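PDB 5IZ5: cytosolic phospholipase A2 delta from Homo sapiens, which hydrolyses the sn-2 ester bond of glycerophospholipids in a calcium-dependent manner, with a preference for linoleic acid at that position. Local coordinates for residues B[355-367]-B[459-471]. The protein carries 3 engineered substitutions. Numbering follows the deposited sequence.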
ATOM      1  N   LEU B 355      20.710 -14.759  15.661  1.00 45.06           N
ATOM      2  CA  LEU B 355      19.330 -14.578  15.212  1.00 46.65           C
ATOM      3  C   LEU B 355      18.438 -14.129  16.372  1.00 47.37           C
ATOM      4  O   LEU B 355      17.560 -13.279  16.189  1.00 48.23           O
ATOM      5  CB  LEU B 355      18.795 -15.867  14.580  1.00 46.57           C
ATOM      6  CG  LEU B 355      17.460 -15.809  13.825  1.00 47.51           C
ATOM      7  CD1 LEU B 355      17.423 -14.679  12.805  1.00 47.22           C
ATOM      8  CD2 LEU B 355      17.187 -17.140  13.141  1.00 46.46           C
ATOM      9  N   ASP B 356      18.688 -14.675  17.566  1.00 47.15           N
ATOM     10  CA  ASP B 356      17.954 -14.287  18.777  1.00 46.58           C
ATOM     11  C   ASP B 356      18.227 -12.847  19.225  1.00 46.82           C
ATOM     12  O   ASP B 356      17.513 -12.328  20.079  1.00 49.00           O
ATOM     13  CB  ASP B 356      18.259 -15.245  19.940  1.00 46.83           C
ATOM     14  CG  ASP B 356      17.673 -16.640  19.738  1.00 47.76           C
ATOM     15  OD1 ASP B 356      16.725 -16.806  18.950  1.00 48.44           O
ATOM     16  OD2 ASP B 356      18.166 -17.586  20.379  1.00 50.34           O
ATOM     17  N   CYS B 357      19.264 -12.215  18.680  1.00 46.15           N
ATOM     18  CA  CYS B 357      19.531 -10.803  18.945  1.00 45.77           C
ATOM     19  C   CYS B 357      18.774  -9.847  18.009  1.00 45.15           C
ATOM     20  O   CYS B 357      18.849  -8.632  18.184  1.00 44.92           O
ATOM     21  CB  CYS B 357      21.034 -10.521  18.841  1.00 48.41           C
ATOM     22  SG  CYS B 357      22.075 -11.539  19.915  1.00 51.49           S
ATOM     23  N   VAL B 358      18.042 -10.380  17.031  1.00 43.45           N
ATOM     24  CA  VAL B 358      17.370  -9.551  16.025  1.00 42.28           C
ATOM     25  C   VAL B 358      15.935  -9.232  16.431  1.00 40.50           C
ATOM     26  O   VAL B 358      15.159 -10.134  16.741  1.00 40.40           O
ATOM     27  CB  VAL B 358      17.357 -10.250  14.651  1.00 43.42           C
ATOM     28  CG1 VAL B 358      16.648  -9.393  13.607  1.00 43.58           C
ATOM     29  CG2 VAL B 358      18.778 -10.565  14.206  1.00 44.01           C
ATOM     30  N   THR B 359      15.583  -7.951  16.410  1.00 39.82           N
ATOM     31  CA  THR B 359      14.227  -7.509  16.741  1.00 42.07           C
ATOM     32  C   THR B 359      13.326  -7.430  15.501  1.00 42.27           C
ATOM     33  O   THR B 359      12.195  -7.922  15.522  1.00 42.13           O
ATOM     34  CB  THR B 359      14.244  -6.149  17.469  1.00 43.34           C
ATOM     35  OG1 THR B 359      14.873  -6.310  18.745  1.00 43.55           O
ATOM     36  CG2 THR B 359      12.829  -5.610  17.686  1.00 44.55           C
ATOM     37  N   TYR B 360      13.838  -6.826  14.427  1.00 41.40           N
ATOM     38  CA  TYR B 360      13.054  -6.588  13.213  1.00 39.19           C
ATOM     39  C   TYR B 360      13.628  -7.301  11.993  1.00 40.38           C
ATOM     40  O   TYR B 360      14.841  -7.449  11.856  1.00 42.31           O
ATOM     41  CB  TYR B 360      12.996  -5.099  12.925  1.00 39.11           C
ATOM     42  CG  TYR B 360      12.205  -4.292  13.930  1.00 37.43           C
ATOM     43  CD1 TYR B 360      10.840  -4.484  14.082  1.00 37.22           C
ATOM     44  CD2 TYR B 360      12.821  -3.314  14.704  1.00 37.10           C
ATOM     45  CE1 TYR B 360      10.107  -3.738  14.989  1.00 37.80           C
ATOM     46  CE2 TYR B 360      12.099  -2.559  15.612  1.00 36.83           C
ATOM     47  CZ  TYR B 360      10.743  -2.775  15.754  1.00 37.12           C
ATOM     48  OH  TYR B 360      10.008  -2.020  16.640  1.00 37.36           O
ATOM     49  N   PHE B 361      12.742  -7.722  11.095  1.00 39.35           N
ATOM     50  CA  PHE B 361      13.129  -8.473   9.901  1.00 38.48           C
ATOM     51  C   PHE B 361      12.278  -7.959   8.734  1.00 39.08           C
ATOM     52  O   PHE B 361      11.104  -8.306   8.619  1.00 37.24           O
ATOM     53  CB  PHE B 361      12.939  -9.972  10.184  1.00 37.63           C
ATOM     54  CG  PHE B 361      13.340 -10.902   9.059  1.00 37.38           C
ATOM     55  CD1 PHE B 361      13.950 -10.449   7.890  1.00 37.63           C
ATOM     56  CD2 PHE B 361      13.112 -12.265   9.193  1.00 36.29           C
ATOM     57  CE1 PHE B 361      14.293 -11.340   6.884  1.00 36.16           C
ATOM     58  CE2 PHE B 361      13.460 -13.156   8.195  1.00 36.74           C
ATOM     59  CZ  PHE B 361      14.053 -12.692   7.036  1.00 36.31           C
ATOM     60  N   SER B 362      12.870  -7.100   7.900  1.00 38.39           N
ATOM     61  CA  SER B 362      12.172  -6.503   6.758  1.00 39.25           C
ATOM     62  C   SER B 362      12.631  -7.101   5.430  1.00 39.34           C
ATOM     63  O   SER B 362      13.792  -7.513   5.272  1.00 37.89           O
ATOM     64  CB  SER B 362      12.351  -4.982   6.724  1.00 40.80           C
ATOM     65  OG  SER B 362      13.653  -4.623   6.302  1.00 41.61           O
ATOM     66  N   GLY B 363      11.703  -7.141   4.477  1.00 37.65           N
ATOM     67  CA  GLY B 363      11.984  -7.680   3.153  1.00 37.84           C
ATOM     68  C   GLY B 363      11.012  -7.199   2.091  1.00 39.04           C
ATOM     69  O   GLY B 363       9.916  -6.688   2.397  1.00 36.94           O
ATOM     70  N   ILE B 364      11.440  -7.360   0.840  1.00 37.83           N
ATOM     71  CA  ILE B 364      10.631  -7.058  -0.343  1.00 38.12           C
ATOM     72  C   ILE B 364      10.807  -8.165  -1.371  1.00 37.73           C
ATOM     73  O   ILE B 364      11.779  -8.934  -1.309  1.00 38.70           O
ATOM     74  CB  ILE B 364      11.046  -5.729  -1.005  1.00 38.09           C
ATOM     75  CG1 ILE B 364      12.566  -5.694  -1.243  1.00 39.13           C
ATOM     76  CG2 ILE B 364      10.619  -4.552  -0.141  1.00 38.38           C
ATOM     77  CD1 ILE B 364      13.010  -4.618  -2.206  1.00 39.16           C
ATOM     78  N   SER B 365       9.856  -8.244  -2.300  1.00 38.53           N
ATOM     79  CA  SER B 365       9.940  -9.140  -3.456  1.00 38.77           C
ATOM     80  C   SER B 365      10.278 -10.599  -3.061  1.00 38.80           C
ATOM     81  O   SER B 365       9.642 -11.115  -2.145  1.00 39.92           O
ATOM     82  CB  SER B 365      10.896  -8.571  -4.500  1.00 40.28           C
ATOM     83  OG  SER B 365      10.424  -8.925  -5.806  1.00 40.13           O
ATOM     84  N   GLY B 366      11.245 -11.258  -3.720  1.00 37.03           N
ATOM     85  CA  GLY B 366      11.599 -12.661  -3.431  1.00 36.90           C
ATOM     86  C   GLY B 366      11.980 -12.986  -1.995  1.00 36.41           C
ATOM     87  O   GLY B 366      11.817 -14.130  -1.552  1.00 37.38           O
ATOM     88  N   SER B 367      12.500 -12.000  -1.269  1.00 36.80           N
ATOM     89  CA  SER B 367      12.814 -12.181   0.153  1.00 39.05           C
ATOM     90  C   SER B 367      11.578 -12.498   0.992  1.00 38.78           C
ATOM     91  O   SER B 367      11.685 -13.228   1.986  1.00 38.25           O
ATOM     92  CB  SER B 367      13.492 -10.938   0.725  1.00 38.82           C
ATOM     93  OG  SER B 367      14.823 -10.855   0.264  1.00 43.28           O
ATOM     94  N   GLY B 459       7.648 -13.585  21.895  1.00 45.70           N
ATOM     95  CA  GLY B 459       8.823 -12.863  21.413  1.00 42.85           C
ATOM     96  C   GLY B 459       9.890 -13.799  20.879  1.00 41.66           C
ATOM     97  O   GLY B 459      11.070 -13.468  20.912  1.00 40.57           O
ATOM     98  N   GLN B 460       9.470 -14.957  20.369  1.00 39.68           N
ATOM     99  CA  GLN B 460      10.401 -16.023  20.000  1.00 40.15           C
ATOM    100  C   GLN B 460      10.955 -15.907  18.573  1.00 40.73           C
ATOM    101  O   GLN B 460      11.795 -16.712  18.166  1.00 42.07           O
ATOM    102  CB  GLN B 460       9.745 -17.396  20.194  1.00 39.86           C
ATOM    103  CG  GLN B 460       8.701 -17.793  19.152  1.00 40.13           C
ATOM    104  CD  GLN B 460       7.300 -17.287  19.453  1.00 38.77           C
ATOM    105  OE1 GLN B 460       7.118 -16.289  20.151  1.00 39.00           O
ATOM    106  NE2 GLN B 460       6.303 -17.968  18.911  1.00 38.29           N
ATOM    107  N   ASN B 461      10.461 -14.934  17.813  1.00 40.02           N
ATOM    108  CA  ASN B 461      11.002 -14.616  16.494  1.00 40.12           C
ATOM    109  C   ASN B 461      11.026 -13.103  16.332  1.00 38.64           C
ATOM    110  O   ASN B 461      10.349 -12.396  17.085  1.00 40.10           O
ATOM    111  CB  ASN B 461      10.149 -15.238  15.375  1.00 40.21           C
ATOM    112  CG  ASN B 461      10.158 -16.758  15.388  1.00 40.73           C
ATOM    113  OD1 ASN B 461      11.149 -17.391  15.024  1.00 40.75           O
ATOM    114  ND2 ASN B 461       9.032 -17.355  15.764  1.00 42.80           N
ATOM    115  N   PRO B 462      11.815 -12.588  15.367  1.00 38.11           N
ATOM    116  CA  PRO B 462      11.738 -11.147  15.072  1.00 37.90           C
ATOM    117  C   PRO B 462      10.395 -10.763  14.438  1.00 36.71           C
ATOM    118  O   PRO B 462       9.714 -11.622  13.879  1.00 35.64           O
ATOM    119  CB  PRO B 462      12.880 -10.918  14.070  1.00 38.52           C
ATOM    120  CG  PRO B 462      13.693 -12.171  14.068  1.00 38.67           C
ATOM    121  CD  PRO B 462      12.778 -13.276  14.493  1.00 37.88           C
ATOM    122  N   LEU B 463      10.021  -9.492  14.533  1.00 37.29           N
ATOM    123  CA  LEU B 463       8.818  -8.993  13.857  1.00 39.86           C
ATOM    124  C   LEU B 463       9.099  -8.869  12.349  1.00 39.87           C
ATOM    125  O   LEU B 463      10.013  -8.140  11.957  1.00 39.42           O
ATOM    126  CB  LEU B 463       8.401  -7.628  14.407  1.00 39.99           C
ATOM    127  CG  LEU B 463       7.171  -7.001  13.732  1.00 44.01           C
ATOM    128  CD1 LEU B 463       5.898  -7.694  14.179  1.00 46.18           C
ATOM    129  CD2 LEU B 463       7.070  -5.522  14.030  1.00 45.69           C
ATOM    130  N   PRO B 464       8.320  -9.572  11.508  1.00 37.77           N
ATOM    131  CA  PRO B 464       8.511  -9.497  10.064  1.00 37.69           C
ATOM    132  C   PRO B 464       7.773  -8.313   9.439  1.00 37.67           C
ATOM    133  O   PRO B 464       6.605  -8.069   9.752  1.00 38.97           O
ATOM    134  CB  PRO B 464       7.927 -10.814   9.574  1.00 37.75           C
ATOM    135  CG  PRO B 464       6.837 -11.108  10.536  1.00 37.10           C
ATOM    136  CD  PRO B 464       7.234 -10.501  11.857  1.00 38.22           C
ATOM    137  N   LEU B 465       8.462  -7.588   8.565  1.00 37.69           N
ATOM    138  CA  LEU B 465       7.911  -6.408   7.905  1.00 36.19           C
ATOM    139  C   LEU B 465       8.042  -6.556   6.387  1.00 37.90           C
ATOM    140  O   LEU B 465       9.150  -6.647   5.851  1.00 37.83           O
ATOM    141  CB  LEU B 465       8.638  -5.156   8.391  1.00 36.88           C
ATOM    142  CG  LEU B 465       8.446  -4.861   9.891  1.00 36.79           C
ATOM    143  CD1 LEU B 465       9.563  -3.991  10.446  1.00 36.69           C
ATOM    144  CD2 LEU B 465       7.090  -4.220  10.151  1.00 36.01           C
ATOM    145  N   TYR B 466       6.905  -6.598   5.699  1.00 36.77           N
ATOM    146  CA  TYR B 466       6.873  -6.781   4.257  1.00 35.73           C
ATOM    147  C   TYR B 466       6.438  -5.458   3.626  1.00 37.43           C
ATOM    148  O   TYR B 466       5.482  -4.828   4.103  1.00 37.73           O
ATOM    149  CB  TYR B 466       5.879  -7.876   3.868  1.00 35.74           C
ATOM    150  CG  TYR B 466       5.948  -9.190   4.646  1.00 35.44           C
ATOM    151  CD1 TYR B 466       6.502 -10.333   4.076  1.00 35.21           C
ATOM    152  CD2 TYR B 466       5.404  -9.301   5.925  1.00 36.13           C
ATOM    153  CE1 TYR B 466       6.541 -11.543   4.756  1.00 36.78           C
ATOM    154  CE2 TYR B 466       5.443 -10.510   6.620  1.00 36.84           C
ATOM    155  CZ  TYR B 466       6.008 -11.629   6.031  1.00 36.50           C
ATOM    156  OH  TYR B 466       6.046 -12.840   6.697  1.00 35.55           O
ATOM    157  N   LEU B 467       7.119  -5.037   2.557  1.00 37.95           N
ATOM    158  CA  LEU B 467       6.839  -3.719   1.951  1.00 40.28           C
ATOM    159  C   LEU B 467       6.292  -3.782   0.527  1.00 38.11           C
ATOM    160  O   LEU B 467       6.628  -4.680  -0.257  1.00 35.91           O
ATOM    161  CB  LEU B 467       8.087  -2.829   1.949  1.00 43.45           C
ATOM    162  CG  LEU B 467       8.300  -1.669   2.932  1.00 46.20           C
ATOM    163  CD1 LEU B 467       7.285  -1.568   4.054  1.00 49.22           C
ATOM    164  CD2 LEU B 467       9.709  -1.743   3.495  1.00 47.86           C
ATOM    165  N   SER B 468       5.439  -2.807   0.220  1.00 38.06           N
ATOM    166  CA  SER B 468       4.977  -2.548  -1.131  1.00 39.04           C
ATOM    167  C   SER B 468       4.769  -1.053  -1.339  1.00 38.92           C
ATOM    168  O   SER B 468       4.701  -0.295  -0.386  1.00 40.37           O
ATOM    169  CB  SER B 468       3.654  -3.262  -1.357  1.00 40.17           C
ATOM    170  OG  SER B 468       2.644  -2.633  -0.596  1.00 41.73           O
ATOM    171  N   LEU B 469       4.645  -0.640  -2.594  1.00 39.93           N
ATOM    172  CA  LEU B 469       4.383   0.758  -2.952  1.00 40.47           C
ATOM    173  C   LEU B 469       2.978   0.909  -3.495  1.00 38.90           C
ATOM    174  O   LEU B 469       2.572   0.119  -4.343  1.00 38.53           O
ATOM    175  CB  LEU B 469       5.370   1.218  -4.037  1.00 42.71           C
ATOM    176  CG  LEU B 469       6.831   1.472  -3.612  1.00 44.47           C
ATOM    177  CD1 LEU B 469       7.736   1.731  -4.810  1.00 46.12           C
ATOM    178  CD2 LEU B 469       6.913   2.630  -2.626  1.00 43.97           C
ATOM    179  N   ASN B 470       2.246   1.911  -3.007  1.00 37.35           N
ATOM    180  CA  ASN B 470       0.992   2.321  -3.624  1.00 37.98           C
ATOM    181  C   ASN B 470       1.269   3.362  -4.692  1.00 39.66           C
ATOM    182  O   ASN B 470       1.951   4.356  -4.450  1.00 38.18           O
ATOM    183  CB  ASN B 470       0.003   2.909  -2.621  1.00 36.18           C
ATOM    184  CG  ASN B 470      -1.347   3.210  -3.259  1.00 33.93           C
ATOM    185  OD1 ASN B 470      -1.948   2.342  -3.881  1.00 32.74           O
ATOM    186  ND2 ASN B 470      -1.823   4.440  -3.111  1.00 34.14           N
ATOM    187  N   VAL B 471       0.709   3.125  -5.865  1.00 41.02           N
ATOM    188  CA  VAL B 471       0.995   3.914  -7.051  1.00 45.13           C
ATOM    189  C   VAL B 471      -0.345   4.415  -7.634  1.00 47.45           C
ATOM    190  O   VAL B 471      -1.395   3.871  -7.312  1.00 45.97           O
ATOM    191  CB  VAL B 471       1.787   3.009  -8.026  1.00 44.68           C
ATOM    192  CG1 VAL B 471       0.999   2.678  -9.279  1.00 45.59           C
ATOM    193  CG2 VAL B 471       3.135   3.622  -8.350  1.00 46.06           C
TER
HETATM  194  O   HOH W   1      14.771 -15.408  17.575  1.00 49.66           O
HETATM  195  O   HOH W   2       7.880  -5.521  -2.658  1.00 35.89           O
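Strands 360-363 and 463-471 pair in parallel in the central sheet of the catalytic domain, and the first runs into the nucleophile elbow, a type II' turn that carries Ser365. Five backbone hydrogen bonds join segments 355-367 and 459-471. Leu463 N donates to Thr359 O, while Phe361 N and Gly363 N donate to Leu463 O and Leu465 O. Leu465 N to Phe361 O is 2.7 Å. Leu467 N to Gly363 O is longer, at 3.3 Å. Pro462 CB lies 3.4 Å from Thr359 O and also against Val358 O, with its CG near Val358 CG1. On one face, Tyr360 and Leu463 point the same way side by side. Leu463 CD2 meets the ring edge at Tyr360 CE1, 3.7 Å away. Leu465 CD1 approaches Tyr360 CD1 obliquely at 3.9 Å. On the other face, Phe361 turns its ring away, with CG anti to the backbone N (chi1 -178°). Its CB meets Leu463 O and Pro462 CB. Past the paired residues, Ile364 CG2 packs on Leu467 CB at 3.7 Å. Ser365 OG is hydrogen-bonded to Asp651, the probable proton acceptor. Tyr360 OH is hydrogen-bonded to Glu294 OE2 of helix 292-313. Strand 327-331 flanks 360-363, and strand 482-487 pairs with 463-471.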